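Local coordinates for protein putative aldehyde dehydrogenase (Burkholderia cenocepacia, PDB 4YWE) that probably oxidises aldehydes with NAD or NADP as electron acceptor, as a member of the aldehyde dehydrogenase family, and carries bound calcium and magnesium ions in the crystal, at residues A[33-38]-A[328-333]; A[178-183]-A[207-212]; A[415-420]-A[454-459]. All coordinates share one frame; numbering follows the deposited sequence.

Interaction 1: A[33-38]-A[328-333]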
loop_
_atom_site.group_PDB
_atom_site.type_symbol
_atom_site.label_atom_id
_atom_site.label_comp_id
_atom_site.label_asym_id
_atom_site.label_seq_id
_atom_site.Cartn_x
_atom_site.Cartn_y
_atom_site.Cartn_z
ATOM N N ASP A 33 12.257 -2.170 -45.566
ATOM C CA ASP A 33 12.663 -0.848 -45.105
ATOM C C ASP A 33 11.724 0.187 -45.714
ATOM O O ASP A 33 11.760 0.426 -46.918
ATOM C CB ASP A 33 14.118 -0.557 -45.495
ATOM C CG ASP A 33 14.645 0.744 -44.900
ATOM O OD1 ASP A 33 13.851 1.539 -44.357
ATOM O OD2 ASP A 33 15.870 0.977 -44.987
ATOM N N PRO A 34 10.881 0.811 -44.878
ATOM C CA PRO A 34 9.869 1.753 -45.368
ATOM C C PRO A 34 10.456 3.061 -45.899
ATOM O O PRO A 34 9.729 3.859 -46.489
ATOM C CB PRO A 34 9.006 2.009 -44.131
ATOM C CG PRO A 34 9.919 1.770 -42.986
ATOM C CD PRO A 34 10.840 0.667 -43.412
ATOM N N SER A 35 11.752 3.274 -45.693
ATOM C CA SER A 35 12.411 4.471 -46.202
ATOM C C SER A 35 12.576 4.402 -47.718
ATOM O O SER A 35 12.555 5.428 -48.397
ATOM C CB SER A 35 13.771 4.667 -45.529
ATOM O OG SER A 35 13.615 5.081 -44.182
ATOM N N ASP A 36 12.740 3.191 -48.242
ATOM C CA ASP A 36 12.863 2.991 -49.683
ATOM C C ASP A 36 11.858 1.960 -50.193
ATOM O O ASP A 36 11.728 1.749 -51.399
ATOM C CB ASP A 36 14.291 2.569 -50.050
ATOM C CG ASP A 36 14.812 1.433 -49.185
ATOM O OD1 ASP A 36 14.004 0.597 -48.729
ATOM O OD2 ASP A 36 16.040 1.376 -48.962
ATOM N N GLY A 37 11.151 1.319 -49.265
ATOM C CA GLY A 37 10.139 0.338 -49.612
ATOM C C GLY A 37 10.701 -0.957 -50.167
ATOM O O GLY A 37 10.003 -1.694 -50.863
ATOM N N GLN A 38 11.960 -1.241 -49.849
ATOM C CA GLN A 38 12.637 -2.416 -50.386
ATOM C C GLN A 38 12.916 -3.464 -49.310
ATOM O O GLN A 38 13.274 -3.124 -48.183
ATOM C CB GLN A 38 13.948 -2.010 -51.064
ATOM C CG GLN A 38 13.774 -1.002 -52.187
ATOM C CD GLN A 38 12.798 -1.475 -53.244
ATOM O OE1 GLN A 38 12.843 -2.627 -53.677
ATOM N NE2 GLN A 38 11.904 -0.588 -53.664
ATOM N N CYS A 328 10.590 13.948 -39.333
ATOM C CA CYS A 328 9.691 12.821 -39.513
ATOM C C CYS A 328 10.219 11.866 -40.578
ATOM O O CYS A 328 10.904 12.279 -41.514
ATOM C CB CYS A 328 8.294 13.322 -39.889
ATOM S SG CYS A 328 7.014 12.057 -39.906
ATOM N N GLY A 329 9.907 10.584 -40.423
ATOM C CA GLY A 329 10.271 9.589 -41.413
ATOM C C GLY A 329 9.058 9.119 -42.192
ATOM O O GLY A 329 7.991 9.729 -42.106
ATOM N N PRO A 330 9.212 8.033 -42.961
ATOM C CA PRO A 330 8.093 7.457 -43.712
ATOM C C PRO A 330 7.135 6.688 -42.812
ATOM O O PRO A 330 7.471 6.410 -41.659
ATOM C CB PRO A 330 8.786 6.516 -44.695
ATOM C CG PRO A 330 10.012 6.082 -43.967
ATOM C CD PRO A 330 10.462 7.283 -43.175
ATOM N N LEU A 331 5.958 6.353 -43.329
ATOM C CA LEU A 331 5.022 5.513 -42.595
ATOM C C LEU A 331 5.419 4.052 -42.776
ATOM O O LEU A 331 6.272 3.738 -43.604
ATOM C CB LEU A 331 3.586 5.758 -43.058
ATOM C CG LEU A 331 3.106 7.204 -42.902
ATOM C CD1 LEU A 331 1.630 7.335 -43.252
ATOM C CD2 LEU A 331 3.376 7.714 -41.492
ATOM N N ILE A 332 4.802 3.163 -42.004
ATOM C CA ILE A 332 5.271 1.784 -41.905
ATOM C C ILE A 332 5.094 1.001 -43.212
ATOM O O ILE A 332 5.914 0.140 -43.531
ATOM C CB ILE A 332 4.582 1.061 -40.723
ATOM C CG1 ILE A 332 5.257 -0.284 -40.441
ATOM C CG2 ILE A 332 3.096 0.889 -40.974
ATOM C CD1 ILE A 332 6.716 -0.162 -40.055
ATOM N N ASN A 333 4.044 1.300 -43.975
ATOM C CA ASN A 333 3.823 0.626 -45.254
ATOM C C ASN A 333 2.825 1.369 -46.141
ATOM O O ASN A 333 2.359 2.455 -45.798
ATOM C CB ASN A 333 3.353 -0.819 -45.032
ATOM C CG ASN A 333 2.135 -0.916 -44.130
ATOM O OD1 ASN A 333 1.266 -0.044 -44.133
ATOM N ND2 ASN A 333 2.067 -1.991 -43.352
#
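The peptide group joining Pro34 to Ser35 is covered on one face by the Pro330 ring, which lays its CB and CG over the carbonyl: Pro330 CB comes to 3.3 Å from Pro34 O, and CG to 3.6 Å from Pro34 C. The same CG also meets Ser35 OG at 3.7 Å. That hydroxyl finds its polar partner elsewhere, in the backbone N of Ser322. The roles then reverse, since CB of the Pro34 ring meets carbonyls, lying 3.3 Å from Leu331 O and 3.7 Å from Ile332 O. With no hydrogen bond crossing, the two loops fit by proline against peptide. The turn keeps its own shape through the Asp33 carboxylate, whose OD1 is met from above its plane by Ser35 N at 3.0 Å, and through Asp33 O, which accepts from both Asp36 N and Gly37 N. The Pro34 side chain also lies about 4 Å from the calcium ion bound by Val32, Asp99 and Asp185. Two Asx turns, headed by Asp33 and Asp36, and a G1 beta bulge mark this as a tight turn between strands 28-33 and 38-44, packed on the loop that leads into helix 334-349.

Interaction 2: A[178-183]-A[207-212]; sequences CVVKPA and LNIVTG
Cys178, Val179 and Val180 pair in parallel with Leu207, Asn208 and Ile209, the two strand axes 4.7 Å apart and 25° from parallel. Backbone bonds alternate across the pair, ending with Val210 N to Val180 O at 2.8 Å. Asn208 adds a side-chain bond: its ND2 reaches Cys178 O at 3.1 Å, from the face of that carbonyl opposite to Asn208 N, so one oxygen is gripped twice. ND2 also bonds to Gly205 O. On the other side of the sheet Val180 lies side by side with Ile209, Val180 CB against Ile209 CD1 at 3.6 Å. Val180 CG2 meets Leu207 CD1 at 3.8 Å, and Val168 of helix 160-174 packs on both residues. Past the last bridged pair, the Lys181 side chain bends at chi2 (-61°) and chi3 (-65°), which carries NZ to Gly212 O at 2.8 Å. NZ bonds equally closely to Pro182 O, each carbonyl being approached from above its plane; Glu184 makes a long, weak ion pair. The buried NZ thus ties the ends of the two segments together. Strand 177-182, helix 188-200 and strand 207-209 form a beta-alpha-beta crossover of the Rossmann-like coenzyme domain in aldehyde dehydrogenases.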
loop_
_atom_site.group_PDB
_atom_site.type_symbol
_atom_site.label_atom_id
_atom_site.label_comp_id
_atom_site.label_asym_id
_atom_site.label_seq_id
_atom_site.Cartn_x
_atom_site.Cartn_y
_atom_site.Cartn_z
ATOM N N CYS A 178 7.382 -16.038 -20.842
ATOM C CA CYS A 178 6.759 -15.231 -21.889
ATOM C C CYS A 178 6.767 -15.868 -23.275
ATOM O O CYS A 178 7.754 -16.470 -23.695
ATOM C CB CYS A 178 7.446 -13.865 -21.961
ATOM S SG CYS A 178 7.450 -12.972 -20.393
ATOM N N VAL A 179 5.647 -15.720 -23.976
ATOM C CA VAL A 179 5.541 -16.093 -25.381
ATOM C C VAL A 179 5.161 -14.844 -26.162
ATOM O O VAL A 179 4.112 -14.247 -25.916
ATOM C CB VAL A 179 4.519 -17.217 -25.600
ATOM C CG1 VAL A 179 4.415 -17.554 -27.082
ATOM C CG2 VAL A 179 4.902 -18.446 -24.793
ATOM N N VAL A 180 6.014 -14.447 -27.101
ATOM C CA VAL A 180 5.842 -13.173 -27.790
ATOM C C VAL A 180 5.575 -13.348 -29.281
ATOM O O VAL A 180 6.314 -14.038 -29.983
ATOM C CB VAL A 180 7.074 -12.273 -27.579
ATOM C CG1 VAL A 180 6.875 -10.927 -28.260
ATOM C CG2 VAL A 180 7.356 -12.096 -26.094
ATOM N N LYS A 181 4.511 -12.707 -29.757
ATOM C CA LYS A 181 4.213 -12.647 -31.182
ATOM C C LYS A 181 4.315 -11.199 -31.649
ATOM O O LYS A 181 3.322 -10.472 -31.645
ATOM C CB LYS A 181 2.820 -13.211 -31.475
ATOM C CG LYS A 181 2.708 -13.989 -32.784
ATOM C CD LYS A 181 3.025 -13.131 -34.003
ATOM C CE LYS A 181 2.010 -12.013 -34.183
ATOM N NZ LYS A 181 2.293 -11.204 -35.404
ATOM N N PRO A 182 5.522 -10.774 -32.050
ATOM C CA PRO A 182 5.734 -9.394 -32.495
ATOM C C PRO A 182 5.155 -9.139 -33.887
ATOM O O PRO A 182 4.754 -10.084 -34.567
ATOM C CB PRO A 182 7.256 -9.262 -32.493
ATOM C CG PRO A 182 7.741 -10.644 -32.774
ATOM C CD PRO A 182 6.761 -11.571 -32.106
ATOM N N ALA A 183 5.116 -7.875 -34.295
ATOM C CA ALA A 183 4.458 -7.481 -35.538
ATOM C C ALA A 183 5.261 -7.863 -36.775
ATOM O O ALA A 183 6.484 -7.747 -36.792
ATOM C CB ALA A 183 4.191 -5.986 -35.535
ATOM N N LEU A 207 11.771 -16.657 -22.158
ATOM C CA LEU A 207 11.361 -15.739 -23.210
ATOM C C LEU A 207 11.351 -16.461 -24.552
ATOM O O LEU A 207 12.357 -17.044 -24.960
ATOM C CB LEU A 207 12.288 -14.524 -23.267
ATOM C CG LEU A 207 12.002 -13.509 -24.376
ATOM C CD1 LEU A 207 10.593 -12.946 -24.244
ATOM C CD2 LEU A 207 13.035 -12.391 -24.361
ATOM N N ASN A 208 10.207 -16.427 -25.228
ATOM C CA ASN A 208 10.058 -17.082 -26.522
ATOM C C ASN A 208 9.481 -16.113 -27.545
ATOM O O ASN A 208 8.505 -15.415 -27.269
ATOM C CB ASN A 208 9.163 -18.318 -26.406
ATOM C CG ASN A 208 9.660 -19.302 -25.368
ATOM O OD1 ASN A 208 10.524 -20.134 -25.646
ATOM N ND2 ASN A 208 9.114 -19.215 -24.159
ATOM N N ILE A 209 10.090 -16.072 -28.725
ATOM C CA ILE A 209 9.643 -15.173 -29.779
ATOM C C ILE A 209 9.189 -15.970 -30.994
ATOM O O ILE A 209 9.942 -16.785 -31.527
ATOM C CB ILE A 209 10.749 -14.178 -30.177
ATOM C CG1 ILE A 209 11.475 -13.642 -28.941
ATOM C CG2 ILE A 209 10.164 -13.042 -31.003
ATOM C CD1 ILE A 209 10.620 -12.771 -28.052
ATOM N N VAL A 210 7.955 -15.738 -31.427
ATOM C CA VAL A 210 7.443 -16.366 -32.640
ATOM C C VAL A 210 6.968 -15.294 -33.611
ATOM O O VAL A 210 5.917 -14.685 -33.412
ATOM C CB VAL A 210 6.311 -17.362 -32.329
ATOM C CG1 VAL A 210 5.755 -17.952 -33.621
ATOM C CG2 VAL A 210 6.809 -18.464 -31.409
ATOM N N THR A 211 7.751 -15.059 -34.659
ATOM C CA THR A 211 7.378 -14.096 -35.687
ATOM C C THR A 211 6.298 -14.687 -36.584
ATOM O O THR A 211 6.100 -15.898 -36.604
ATOM C CB THR A 211 8.585 -13.681 -36.547
ATOM O OG1 THR A 211 9.169 -14.844 -37.150
ATOM C CG2 THR A 211 9.629 -12.979 -35.694
ATOM N N GLY A 212 5.600 -13.831 -37.322
ATOM C CA GLY A 212 4.560 -14.289 -38.223
ATOM C C GLY A 212 3.391 -13.334 -38.355
ATOM O O GLY A 212 3.359 -12.281 -37.717
#

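Interaction 3: A[415-420]-A[454-459]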
loop_
_atom_site.group_PDB
_atom_site.type_symbol
_atom_site.label_atom_id
_atom_site.label_comp_id
_atom_site.label_asym_id
_atom_site.label_seq_id
_atom_site.Cartn_x
_atom_site.Cartn_y
_atom_site.Cartn_z
ATOM N N TYR A 415 -12.825 7.119 -27.872
ATOM C CA TYR A 415 -11.525 6.844 -27.271
ATOM C C TYR A 415 -11.311 7.613 -25.970
ATOM O O TYR A 415 -12.013 8.582 -25.680
ATOM C CB TYR A 415 -10.408 7.181 -28.258
ATOM C CG TYR A 415 -10.486 6.414 -29.559
ATOM C CD1 TYR A 415 -9.964 5.131 -29.665
ATOM C CD2 TYR A 415 -11.078 6.975 -30.685
ATOM C CE1 TYR A 415 -10.032 4.427 -30.852
ATOM C CE2 TYR A 415 -11.150 6.279 -31.878
ATOM C CZ TYR A 415 -10.625 5.005 -31.956
ATOM O OH TYR A 415 -10.693 4.307 -33.140
ATOM N N GLY A 416 -10.331 7.164 -25.192
ATOM C CA GLY A 416 -9.976 7.806 -23.940
ATOM C C GLY A 416 -8.688 7.225 -23.396
ATOM O O GLY A 416 -8.709 6.302 -22.585
ATOM N N LEU A 417 -7.560 7.765 -23.846
ATOM C CA LEU A 417 -6.260 7.194 -23.515
ATOM C C LEU A 417 -5.379 8.182 -22.753
ATOM O O LEU A 417 -4.926 7.895 -21.644
ATOM C CB LEU A 417 -5.553 6.731 -24.792
ATOM C CG LEU A 417 -4.243 5.961 -24.625
ATOM C CD1 LEU A 417 -4.453 4.742 -23.746
ATOM C CD2 LEU A 417 -3.691 5.550 -25.980
ATOM N N VAL A 418 -5.141 9.343 -23.357
ATOM C CA VAL A 418 -4.289 10.374 -22.774
ATOM C C VAL A 418 -4.910 11.746 -23.045
ATOM O O VAL A 418 -5.593 11.932 -24.050
ATOM C CB VAL A 418 -2.839 10.275 -23.332
ATOM C CG1 VAL A 418 -2.043 11.546 -23.073
ATOM C CG2 VAL A 418 -2.116 9.069 -22.743
ATOM N N ALA A 419 -4.706 12.696 -22.136
ATOM C CA ALA A 419 -5.140 14.067 -22.370
ATOM C C ALA A 419 -4.108 15.062 -21.844
ATOM O O ALA A 419 -3.498 14.843 -20.798
ATOM C CB ALA A 419 -6.493 14.314 -21.727
ATOM N N GLY A 420 -3.915 16.149 -22.584
ATOM C CA GLY A 420 -3.005 17.204 -22.173
ATOM C C GLY A 420 -3.724 18.499 -21.846
ATOM O O GLY A 420 -4.620 18.924 -22.576
ATOM N N LEU A 454 4.890 5.730 -15.221
ATOM C CA LEU A 454 3.504 6.188 -15.288
ATOM C C LEU A 454 2.583 5.118 -15.862
ATOM O O LEU A 454 2.693 4.774 -17.040
ATOM C CB LEU A 454 3.403 7.462 -16.130
ATOM C CG LEU A 454 4.446 8.547 -15.858
ATOM C CD1 LEU A 454 4.194 9.759 -16.740
ATOM C CD2 LEU A 454 4.451 8.939 -14.389
ATOM N N PRO A 455 1.669 4.590 -15.030
ATOM C CA PRO A 455 0.700 3.584 -15.476
ATOM C C PRO A 455 -0.087 4.057 -16.695
ATOM O O PRO A 455 -0.637 5.159 -16.694
ATOM C CB PRO A 455 -0.208 3.411 -14.257
ATOM C CG PRO A 455 0.674 3.755 -13.100
ATOM C CD PRO A 455 1.521 4.893 -13.595
ATOM N N PHE A 456 -0.125 3.219 -17.724
ATOM C CA PHE A 456 -0.660 3.600 -19.024
ATOM C C PHE A 456 -1.792 2.664 -19.428
ATOM O O PHE A 456 -1.689 1.451 -19.268
ATOM C CB PHE A 456 0.461 3.581 -20.069
ATOM C CG PHE A 456 0.057 4.107 -21.419
ATOM C CD1 PHE A 456 0.172 5.454 -21.715
ATOM C CD2 PHE A 456 -0.408 3.246 -22.401
ATOM C CE1 PHE A 456 -0.185 5.938 -22.962
ATOM C CE2 PHE A 456 -0.768 3.722 -23.647
ATOM C CZ PHE A 456 -0.656 5.071 -23.928
ATOM N N GLY A 457 -2.869 3.237 -19.952
ATOM C CA GLY A 457 -4.026 2.460 -20.360
ATOM C C GLY A 457 -5.219 3.342 -20.666
ATOM O O GLY A 457 -5.234 4.523 -20.318
ATOM N N GLY A 458 -6.229 2.777 -21.314
ATOM C CA GLY A 458 -7.369 3.570 -21.733
ATOM C C GLY A 458 -8.703 3.192 -21.126
ATOM O O GLY A 458 -8.805 2.257 -20.334
ATOM N N VAL A 459 -9.727 3.954 -21.492
ATOM C CA VAL A 459 -11.106 3.606 -21.196
ATOM C C VAL A 459 -11.846 3.578 -22.524
ATOM O O VAL A 459 -11.323 4.044 -23.535
ATOM C CB VAL A 459 -11.758 4.589 -20.209
ATOM C CG1 VAL A 459 -11.039 4.558 -18.866
ATOM C CG2 VAL A 459 -11.768 5.997 -20.789
HETATM O O HOH W 1 -2.982 6.219 -20.722
#
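Leu417 presses against Phe456 and Gly457 in the close part of this contact, whereas a water molecule and a partly exposed valine mark its slacker parts. Leu417 CG stands anti to the backbone N (chi1 -173°), which turns the isobutyl group across the Phe456 side chain at about a right angle: CD2 meets Phe456 CZ at 3.7 Å, and CD1 meets Gly457 C at 3.5 Å. Val418 CG2 reaches the neighbouring ring atom, Phe456 CE1, at 3.7 Å. Gly416 and Gly458 let the backbones close in, the CA atoms of Leu417 and Gly458 being 4.2 Å apart, and the one direct hydrogen bond, Val459 N to Gly416 O at 2.8 Å, runs in the carbonyl plane. Between Leu417 and Gly457 a water bridges the segments, donating to Leu417 O at 2.7 Å and accepting from Gly457 N at 3.1 Å while sitting over one face of the Phe456 ring, offset toward its rim. Val459 CG2 merely rests near Gly416 O. Lys468 makes a cation-pi contact with Phe456, a ring adjacent to the predicted active-site residue Glu256. Strand 418-422 continues from the contact between strands 261-265 and 440-443, with Gln440 touching both Val418 and Phe456.

Three separate contacts, none touching another, join segments remote in sequence within one aldehyde dehydrogenase chain. Interaction 2 is nested along the chain inside the loop closed by interaction 1, and their nearest atoms are about 8 Å apart; interaction 3 follows both in sequence, its nearest atoms about 16 Å from each. The calcium ion sits near interaction 1 alone: about 4 Å from the Pro34 side chain, against about 11 Å from that of Pro182. Interaction 3 lies instead beside the predicted active site, the Phe456 side chain about 3 Å from that of Glu256, while the Val459 side chain is about 6 Å from a magnesium ion.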